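Local structure of yeast glycogen phosphorylase (Saccharomyces cerevisiae, 1YGP) at residues A171-S176 with D862-E867; T231-V236 with G253-L258; N514-R519 with S722-M727. The protein is a glycogen phosphorylase of the carbohydrate phosphorylase family, built on the two-domain GT-B fold, with pyridoxal-5'-phosphate bound. One frame throughout, in Å; residues are numbered along the deposited sequence.

Contact 1 (A171-S176 with D862-E867); sequences ACFVDS and DRCIEE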
loop_
_atom_site.group_PDB
_atom_site.type_symbol
_atom_site.label_atom_id
_atom_site.label_comp_id
_atom_site.label_asym_id
_atom_site.label_seq_id
_atom_site.Cartn_x
_atom_site.Cartn_y
_atom_site.Cartn_z
ATOM N N ALA A 171 18.933 2.031 -16.319
ATOM C CA ALA A 171 19.122 0.930 -15.393
ATOM C C ALA A 171 20.537 0.403 -15.459
ATOM O O ALA A 171 21.218 0.390 -14.433
ATOM C CB ALA A 171 18.151 -0.194 -15.735
ATOM N N CYS A 172 21.039 0.004 -16.635
ATOM C CA CYS A 172 22.397 -0.503 -16.795
ATOM C C CYS A 172 23.419 0.486 -16.262
ATOM O O CYS A 172 24.349 0.117 -15.540
ATOM C CB CYS A 172 22.688 -0.776 -18.270
ATOM S SG CYS A 172 21.929 -2.302 -18.899
ATOM N N PHE A 173 23.222 1.764 -16.577
ATOM C CA PHE A 173 24.085 2.822 -16.090
ATOM C C PHE A 173 24.160 2.867 -14.572
ATOM O O PHE A 173 25.252 2.787 -14.008
ATOM C CB PHE A 173 23.587 4.138 -16.602
ATOM C CG PHE A 173 24.039 4.459 -18.009
ATOM C CD1 PHE A 173 24.454 3.463 -18.897
ATOM C CD2 PHE A 173 24.016 5.791 -18.410
ATOM C CE1 PHE A 173 24.844 3.793 -20.190
ATOM C CE2 PHE A 173 24.407 6.108 -19.704
ATOM C CZ PHE A 173 24.819 5.114 -20.590
ATOM N N VAL A 174 23.017 2.919 -13.902
ATOM C CA VAL A 174 22.951 2.901 -12.454
ATOM C C VAL A 174 23.807 1.756 -11.887
ATOM O O VAL A 174 24.642 1.962 -10.988
ATOM C CB VAL A 174 21.426 2.828 -12.108
ATOM C CG1 VAL A 174 21.170 2.355 -10.707
ATOM C CG2 VAL A 174 20.859 4.237 -12.186
ATOM N N ASP A 175 23.740 0.580 -12.497
ATOM C CA ASP A 175 24.569 -0.534 -12.054
ATOM C C ASP A 175 26.071 -0.225 -12.213
ATOM O O ASP A 175 26.878 -0.373 -11.271
ATOM C CB ASP A 175 24.130 -1.715 -12.871
ATOM C CG ASP A 175 24.995 -2.944 -12.775
ATOM O OD1 ASP A 175 26.041 -2.947 -13.419
ATOM O OD2 ASP A 175 24.620 -3.897 -12.091
ATOM N N SER A 176 26.478 0.251 -13.396
ATOM C CA SER A 176 27.891 0.512 -13.646
ATOM C C SER A 176 28.451 1.647 -12.787
ATOM O O SER A 176 29.594 1.565 -12.309
ATOM C CB SER A 176 28.103 0.836 -15.112
ATOM O OG SER A 176 27.562 -0.219 -15.898
ATOM N N ASP A 862 30.049 -0.264 -18.394
ATOM C CA ASP A 862 31.137 0.246 -17.557
ATOM C C ASP A 862 32.021 1.186 -18.339
ATOM O O ASP A 862 32.408 2.243 -17.830
ATOM C CB ASP A 862 32.021 -0.863 -17.014
ATOM C CG ASP A 862 31.386 -1.781 -15.972
ATOM O OD1 ASP A 862 30.329 -1.476 -15.402
ATOM O OD2 ASP A 862 31.990 -2.828 -15.737
ATOM N N ARG A 863 32.258 0.836 -19.608
ATOM C CA ARG A 863 33.004 1.685 -20.522
ATOM C C ARG A 863 32.140 2.910 -20.823
ATOM O O ARG A 863 32.719 3.993 -20.785
ATOM C CB ARG A 863 33.318 0.896 -21.789
ATOM C CG ARG A 863 34.151 1.519 -22.891
ATOM C CD ARG A 863 33.368 2.483 -23.758
ATOM N NE ARG A 863 32.365 1.814 -24.566
ATOM C CZ ARG A 863 31.219 2.404 -24.915
ATOM N NH1 ARG A 863 30.915 3.650 -24.542
ATOM N NH2 ARG A 863 30.371 1.734 -25.678
ATOM N N CYS A 864 30.813 2.850 -21.103
ATOM C CA CYS A 864 29.985 4.064 -21.270
ATOM C C CYS A 864 30.154 4.997 -20.074
ATOM O O CYS A 864 30.336 6.211 -20.227
ATOM C CB CYS A 864 28.481 3.871 -21.295
ATOM S SG CYS A 864 27.743 2.631 -22.369
ATOM N N ILE A 865 30.138 4.451 -18.853
ATOM C CA ILE A 865 30.257 5.278 -17.668
ATOM C C ILE A 865 31.668 5.818 -17.517
ATOM O O ILE A 865 31.805 6.946 -17.017
ATOM C CB ILE A 865 29.797 4.445 -16.452
ATOM C CG1 ILE A 865 28.313 4.160 -16.637
ATOM C CG2 ILE A 865 29.997 5.173 -15.140
ATOM C CD1 ILE A 865 27.407 5.397 -16.806
ATOM N N GLU A 866 32.710 5.110 -17.977
ATOM C CA GLU A 866 34.052 5.675 -17.953
ATOM C C GLU A 866 34.090 6.929 -18.830
ATOM O O GLU A 866 34.504 8.007 -18.399
ATOM C CB GLU A 866 35.057 4.660 -18.474
ATOM C CG GLU A 866 35.321 3.510 -17.497
ATOM C CD GLU A 866 36.090 2.282 -18.017
ATOM O OE1 GLU A 866 36.848 2.362 -18.990
ATOM O OE2 GLU A 866 35.919 1.215 -17.424
ATOM N N GLU A 867 33.512 6.844 -20.023
ATOM C CA GLU A 867 33.556 7.931 -20.975
ATOM C C GLU A 867 32.801 9.125 -20.461
ATOM O O GLU A 867 33.296 10.258 -20.525
ATOM C CB GLU A 867 32.948 7.542 -22.317
ATOM C CG GLU A 867 33.608 6.331 -22.963
ATOM C CD GLU A 867 33.541 6.359 -24.473
ATOM O OE1 GLU A 867 32.470 6.215 -25.068
ATOM O OE2 GLU A 867 34.595 6.538 -25.065
#

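Contact 2 (T231-V236 with G253-L258); sequences TFYGYV and GGERVL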
loop_
_atom_site.group_PDB
_atom_site.type_symbol
_atom_site.label_atom_id
_atom_site.label_comp_id
_atom_site.label_asym_id
_atom_site.label_seq_id
_atom_site.Cartn_x
_atom_site.Cartn_y
_atom_site.Cartn_z
ATOM N N THR A 231 4.205 22.863 -6.646
ATOM C CA THR A 231 3.105 23.792 -6.880
ATOM C C THR A 231 2.696 23.872 -8.332
ATOM O O THR A 231 3.546 23.802 -9.229
ATOM C CB THR A 231 3.590 25.157 -6.324
ATOM O OG1 THR A 231 3.375 24.999 -4.937
ATOM C CG2 THR A 231 2.922 26.408 -6.835
ATOM N N PHE A 232 1.410 24.024 -8.582
ATOM C CA PHE A 232 0.971 24.151 -9.953
ATOM C C PHE A 232 0.024 25.325 -10.027
ATOM O O PHE A 232 -0.589 25.719 -9.022
ATOM C CB PHE A 232 0.253 22.902 -10.407
ATOM C CG PHE A 232 1.146 21.675 -10.371
ATOM C CD1 PHE A 232 2.152 21.520 -11.324
ATOM C CD2 PHE A 232 0.952 20.710 -9.375
ATOM C CE1 PHE A 232 2.959 20.388 -11.267
ATOM C CE2 PHE A 232 1.771 19.585 -9.334
ATOM C CZ PHE A 232 2.776 19.420 -10.280
ATOM N N TYR A 233 -0.064 25.882 -11.239
ATOM C CA TYR A 233 -0.934 26.990 -11.601
ATOM C C TYR A 233 -0.479 28.214 -10.840
ATOM O O TYR A 233 0.692 28.327 -10.460
ATOM C CB TYR A 233 -2.403 26.640 -11.264
ATOM C CG TYR A 233 -2.833 25.367 -11.971
ATOM C CD1 TYR A 233 -3.053 25.376 -13.344
ATOM C CD2 TYR A 233 -2.974 24.180 -11.248
ATOM C CE1 TYR A 233 -3.411 24.205 -14.001
ATOM C CE2 TYR A 233 -3.331 23.003 -11.899
ATOM C CZ TYR A 233 -3.548 23.036 -13.274
ATOM O OH TYR A 233 -3.949 21.904 -13.933
ATOM N N GLY A 234 -1.377 29.159 -10.619
ATOM C CA GLY A 234 -1.062 30.315 -9.809
ATOM C C GLY A 234 -0.700 31.515 -10.646
ATOM O O GLY A 234 -0.992 31.578 -11.837
ATOM N N TYR A 235 -0.087 32.481 -10.003
ATOM C CA TYR A 235 0.304 33.678 -10.676
ATOM C C TYR A 235 1.613 34.161 -10.123
ATOM O O TYR A 235 2.019 33.786 -9.015
ATOM C CB TYR A 235 -0.749 34.764 -10.509
ATOM C CG TYR A 235 -1.241 35.121 -9.121
ATOM C CD1 TYR A 235 -2.094 34.257 -8.446
ATOM C CD2 TYR A 235 -0.902 36.361 -8.580
ATOM C CE1 TYR A 235 -2.630 34.632 -7.225
ATOM C CE2 TYR A 235 -1.434 36.748 -7.356
ATOM C CZ TYR A 235 -2.303 35.879 -6.684
ATOM O OH TYR A 235 -2.876 36.272 -5.481
ATOM N N VAL A 236 2.282 34.953 -10.951
ATOM C CA VAL A 236 3.515 35.565 -10.519
ATOM C C VAL A 236 3.021 36.965 -10.240
ATOM O O VAL A 236 2.115 37.490 -10.909
ATOM C CB VAL A 236 4.602 35.652 -11.595
ATOM C CG1 VAL A 236 5.911 35.989 -10.912
ATOM C CG2 VAL A 236 4.762 34.345 -12.326
ATOM N N GLY A 253 1.333 30.255 -6.267
ATOM C CA GLY A 253 0.724 29.162 -7.015
ATOM C C GLY A 253 -0.695 28.814 -6.589
ATOM O O GLY A 253 -1.187 29.315 -5.583
ATOM N N GLY A 254 -1.361 27.929 -7.314
ATOM C CA GLY A 254 -2.730 27.596 -6.988
ATOM C C GLY A 254 -2.945 26.174 -6.485
ATOM O O GLY A 254 -4.024 25.887 -5.985
ATOM N N GLU A 255 -2.035 25.215 -6.577
ATOM C CA GLU A 255 -2.271 23.869 -6.088
ATOM C C GLU A 255 -0.944 23.428 -5.523
ATOM O O GLU A 255 0.106 23.906 -5.989
ATOM C CB GLU A 255 -2.690 23.018 -7.261
ATOM C CG GLU A 255 -3.032 21.552 -7.001
ATOM C CD GLU A 255 -3.534 20.817 -8.243
ATOM O OE1 GLU A 255 -4.295 21.419 -9.007
ATOM O OE2 GLU A 255 -3.174 19.652 -8.452
ATOM N N ARG A 256 -0.935 22.576 -4.506
ATOM C CA ARG A 256 0.320 22.089 -3.958
ATOM C C ARG A 256 0.111 20.626 -3.709
ATOM O O ARG A 256 -0.946 20.248 -3.206
ATOM C CB ARG A 256 0.733 22.662 -2.602
ATOM C CG ARG A 256 0.871 24.183 -2.437
ATOM C CD ARG A 256 1.773 24.579 -1.256
ATOM N NE ARG A 256 1.682 23.636 -0.142
ATOM C CZ ARG A 256 2.581 23.601 0.850
ATOM N NH1 ARG A 256 3.618 24.448 0.905
ATOM N NH2 ARG A 256 2.493 22.621 1.755
ATOM N N VAL A 257 1.065 19.804 -4.091
ATOM C CA VAL A 257 0.994 18.370 -3.870
ATOM C C VAL A 257 2.241 18.047 -3.078
ATOM O O VAL A 257 3.066 18.960 -2.874
ATOM C CB VAL A 257 0.997 17.584 -5.186
ATOM C CG1 VAL A 257 -0.330 17.787 -5.865
ATOM C CG2 VAL A 257 2.075 18.078 -6.141
ATOM N N LEU A 258 2.409 16.813 -2.610
ATOM C CA LEU A 258 3.589 16.495 -1.841
ATOM C C LEU A 258 4.344 15.395 -2.508
ATOM O O LEU A 258 3.706 14.481 -3.031
ATOM C CB LEU A 258 3.267 16.019 -0.458
ATOM C CG LEU A 258 2.767 17.029 0.533
ATOM C CD1 LEU A 258 2.724 16.354 1.882
ATOM C CD2 LEU A 258 3.693 18.224 0.634
#

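Contact 3 (N514-R519 with S722-M727); sequences NGITPR and SGTSNM. With PLP (pyridoxal-5'-phosphate), chain E.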
loop_
_atom_site.group_PDB
_atom_site.type_symbol
_atom_site.label_atom_id
_atom_site.label_comp_id
_atom_site.label_asym_id
_atom_site.label_seq_id
_atom_site.Cartn_x
_atom_site.Cartn_y
_atom_site.Cartn_z
ATOM N N ASN A 514 26.072 3.756 -26.547
ATOM C CA ASN A 514 25.399 3.035 -25.473
ATOM C C ASN A 514 25.975 1.676 -25.197
ATOM O O ASN A 514 26.842 1.222 -25.942
ATOM C CB ASN A 514 23.937 2.904 -25.807
ATOM C CG ASN A 514 23.201 4.216 -25.572
ATOM O OD1 ASN A 514 22.033 4.338 -25.925
ATOM N ND2 ASN A 514 23.726 5.297 -25.006
ATOM N N GLY A 515 25.520 0.998 -24.157
ATOM C CA GLY A 515 26.085 -0.299 -23.842
ATOM C C GLY A 515 25.219 -0.955 -22.803
ATOM O O GLY A 515 24.223 -0.359 -22.396
ATOM N N ILE A 516 25.574 -2.137 -22.332
ATOM C CA ILE A 516 24.771 -2.918 -21.412
ATOM C C ILE A 516 25.616 -3.517 -20.274
ATOM O O ILE A 516 26.825 -3.771 -20.447
ATOM C CB ILE A 516 24.047 -4.088 -22.167
ATOM C CG1 ILE A 516 25.055 -4.926 -22.905
ATOM C CG2 ILE A 516 23.026 -3.542 -23.131
ATOM C CD1 ILE A 516 24.450 -6.267 -23.191
ATOM N N THR A 517 25.008 -3.769 -19.104
ATOM C CA THR A 517 25.781 -4.355 -18.032
ATOM C C THR A 517 26.058 -5.858 -18.205
ATOM O O THR A 517 25.160 -6.699 -18.406
ATOM C CB THR A 517 25.082 -4.106 -16.696
ATOM O OG1 THR A 517 25.933 -4.773 -15.776
ATOM C CG2 THR A 517 23.654 -4.617 -16.571
ATOM N N PRO A 518 27.315 -6.264 -18.047
ATOM C CA PRO A 518 27.722 -7.651 -18.082
ATOM C C PRO A 518 27.122 -8.477 -16.971
ATOM O O PRO A 518 26.815 -9.653 -17.178
ATOM C CB PRO A 518 29.209 -7.603 -18.011
ATOM C CG PRO A 518 29.530 -6.292 -18.653
ATOM C CD PRO A 518 28.481 -5.397 -18.059
ATOM N N ARG A 519 26.902 -7.928 -15.786
ATOM C CA ARG A 519 26.424 -8.789 -14.725
ATOM C C ARG A 519 24.994 -9.228 -14.948
ATOM O O ARG A 519 24.694 -10.390 -14.678
ATOM C CB ARG A 519 26.512 -8.116 -13.374
ATOM C CG ARG A 519 27.909 -8.087 -12.769
ATOM C CD ARG A 519 28.867 -7.093 -13.430
ATOM N NE ARG A 519 28.537 -5.703 -13.177
ATOM C CZ ARG A 519 29.191 -4.730 -13.826
ATOM N NH1 ARG A 519 30.146 -5.002 -14.717
ATOM N NH2 ARG A 519 28.893 -3.449 -13.592
ATOM N N SER A 722 20.507 3.921 -31.600
ATOM C CA SER A 722 21.507 2.987 -31.125
ATOM C C SER A 722 20.735 1.691 -31.052
ATOM O O SER A 722 20.273 1.264 -32.124
ATOM C CB SER A 722 22.044 3.395 -29.752
ATOM O OG SER A 722 23.337 2.833 -29.507
ATOM N N GLY A 723 20.576 1.014 -29.911
ATOM C CA GLY A 723 19.750 -0.176 -29.860
ATOM C C GLY A 723 20.408 -1.193 -28.966
ATOM O O GLY A 723 21.188 -2.037 -29.428
ATOM N N THR A 724 20.096 -1.134 -27.674
ATOM C CA THR A 724 20.800 -2.007 -26.771
ATOM C C THR A 724 20.415 -3.466 -26.791
ATOM O O THR A 724 21.329 -4.226 -26.454
ATOM C CB THR A 724 20.708 -1.442 -25.328
ATOM O OG1 THR A 724 19.415 -0.899 -25.057
ATOM C CG2 THR A 724 21.742 -0.353 -25.182
ATOM N N SER A 725 19.245 -3.979 -27.224
ATOM C CA SER A 725 19.055 -5.426 -27.098
ATOM C C SER A 725 19.943 -6.202 -28.056
ATOM O O SER A 725 20.345 -7.332 -27.762
ATOM C CB SER A 725 17.621 -5.838 -27.340
ATOM O OG SER A 725 17.104 -5.312 -28.546
ATOM N N ASN A 726 20.330 -5.531 -29.155
ATOM C CA ASN A 726 21.264 -6.029 -30.166
ATOM C C ASN A 726 22.521 -6.482 -29.457
ATOM O O ASN A 726 22.961 -7.611 -29.620
ATOM C CB ASN A 726 21.691 -4.947 -31.152
ATOM C CG ASN A 726 20.597 -4.247 -31.942
ATOM O OD1 ASN A 726 19.433 -4.183 -31.540
ATOM N ND2 ASN A 726 20.823 -3.781 -33.156
ATOM N N MET A 727 23.034 -5.621 -28.573
ATOM C CA MET A 727 24.273 -5.854 -27.843
ATOM C C MET A 727 24.098 -7.017 -26.880
ATOM O O MET A 727 25.006 -7.852 -26.756
ATOM C CB MET A 727 24.660 -4.586 -27.093
ATOM C CG MET A 727 24.837 -3.401 -28.048
ATOM S SD MET A 727 25.088 -1.842 -27.160
ATOM C CE MET A 727 24.392 -0.590 -28.187
HETATM N N1 PLP E . 13.000 -3.902 -23.095
HETATM C C2 PLP E . 13.608 -4.916 -22.416
HETATM C C2A PLP E . 12.755 -5.818 -21.561
HETATM C C3 PLP E . 14.982 -5.088 -22.496
HETATM O O3 PLP E . 15.601 -6.063 -21.756
HETATM C C4 PLP E . 15.743 -4.240 -23.285
HETATM C C4A PLP E . 17.046 -4.583 -23.654
HETATM C C5 PLP E . 15.107 -3.207 -23.958
HETATM C C6 PLP E . 13.744 -3.051 -23.858
HETATM C C5A PLP E . 15.892 -2.288 -24.928
HETATM O O4P PLP E . 15.909 -2.890 -26.232
HETATM P P PLP E . 15.625 -2.097 -27.569
HETATM O O1P PLP E . 16.014 -0.692 -27.317
HETATM O O2P PLP E . 16.724 -2.733 -28.559
HETATM O O3P PLP E . 14.292 -2.507 -28.082
#

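Contact 1 (A171-S176 with D862-E867)
The Phe173 ring takes the end of Ile865 over one face. Atom CD1 of Ile865 sits 3.9 Å from the ring centroid of Phe173 and 22° off the ring normal, a CH-pi contact displaced toward the rim. Cys864 approaches the same ring obliquely. Its CB lies 3.8 Å from Phe173 CE1, and its SG makes a sulfur-aromatic contact 5.0 Å from the ring centroid. Phe173 CG lies beside the backbone N (chi1 -82°), and the ring reaches across to helix 862-867 although its CB does not point there. A further aromatic neighbour is Tyr868, whose ring meets that of Phe173 at a steep angle.

About one turn further along the helix, Ser176 CB touches Ile865 CG1 at 3.7 Å. The hydroxyl of Ser176 has three oxygens nearby. Ser176 OG is 3.1 Å from Asp862 OD1 and 3.3 Å from Cys172 O, and it is hydrogen-bonded with Ser861 OG. The second oxygen of Asp862, OD2, forms a salt bridge with Arg519, which also bridges Asp175. This shared cation probably eases the closeness of the two buried carboxylates, whose OD1 atoms are 4.9 Å apart.

The two helix segments cross steeply, at -76°, with their axes 9.0 Å apart. Glu180, just past the end of helix 165-179, adjoins Asp862 and Ile865. By crossing helix 165-179, helix 861-873 brings the last helix of the chain back onto its N-terminal part, as in other GT-B proteins.

Contact 2 (T231-V236 with G253-L258)
Phe232 and Glu255 form an antiparallel hydrogen-bonded pair, Phe232 N donating to Glu255 O at 2.9 Å, and Gly254 joins Glu255 opposite Phe232 in a classic beta bulge, so that Phe232 O accepts from the N-H groups of both. Thr231 and Arg256, the next pair, are of the non-hydrogen-bonded kind.

On their face of the sheet, Thr231 OG1 lies 3.6 Å from Arg256 CG, and the two side chains run obliquely to each other. Thr231 CG2 is anti to the backbone N (chi1 of OG1 -80°) and rests on Gly253 CA at 3.5 Å. On the Phe232 face, Val257 CG2 meets the edge of the Phe232 ring at CE2, 3.5 Å away. The extended Glu255 side chain runs beside Tyr233, pointing the same way. Its OE1 comes to the ring edge, 3.4 Å from Tyr233 CE2, with ring and carboxylate planes 40° apart. The polar ends have partners elsewhere: Glu255 has a salt bridge with Arg307, and Tyr233 OH bonds to Lys330.

The pair joins edge strand 221-232 to strand 255-267 of the mixed sheet. Phe334 of helix 322-350 packs on Phe232 and Val257, and Leu423 of helix 417-423 packs on Phe232 and Tyr233.

Contact 3 (N514-R519 with S722-M727)
Ile516 gives the close-packed part of this contact, set against Thr724 and Met727 at the start of helix 724-730. Its two branches divide the work. Ile516 CG2 lies 3.8 Å from Thr724 CB, and the two side chains pass antiparallel. The other branch places Ile516 CD1 beside the backbone of Met727. This split follows from chi1 of 55°, which sends CG1 over the backbone and leaves CG2 to face Thr724. Met727 comes back along the loop, its chain bent at chi3. Its SD reaches Asn514 O at 3.7 Å and Gly515 CA at 3.8 Å. Thr724 CG2 touches Gly515 O at 3.7 Å.

The Ser722 end is looser; Ser722 itself is partly exposed, although Asn514 is buried. Asn514 CB faces Ser722 OG at 3.7 Å, while the amide oxygen Asn514 OD1 stays 4.1 Å from that hydroxyl. Ser722 OG instead bonds to Val484 O.

The two segments thus meet by van der Waals packing. Ser725 turns away from 514-519 and grips the phosphate of pyridoxal-5'-phosphate. Both its backbone N and its OG, the latter at 2.6 Å, bond to the same oxygen, O2P. The bond from Ser725 N is nearly straight, at 162°. The phosphate therefore meets the N-terminal end of helix 724-730, whose dipole would probably favour a bound anion. Thr724 faces both ways: its CG2 packs on the loop, while Thr724 OG1 lies 3.8 Å from C5A of the cofactor. Thr724 and Ser725 both belong to the cofactor pocket, so the packing probably helps place the turn that holds the phosphate.

Contacts 1 and 3 are neighbours, with centres 10 Å apart. They touch, and Thr517 OG1 of contact 3 probably hydrogen-bonds with Asp175 OD1 of contact 1. Contact 2 is remote, its centre 37 Å from contact 1 and 41 Å from contact 3. Along the chain, contact 1 encloses both others, and contact 2 closes before contact 3 opens. Contact 2 lies at edge strand 221-232 of the nine-stranded sheet. Segment 514-519 follows strand 509-511, at that sheet's other edge. Segment 722-727 comes, in sequence, between strands 710-713 and 735-739 of the six-stranded parallel sheet. Contact 3 therefore ties the two sheet domains together beside the cofactor, while contact 1 returns the C-terminal helix to the N-terminal domain.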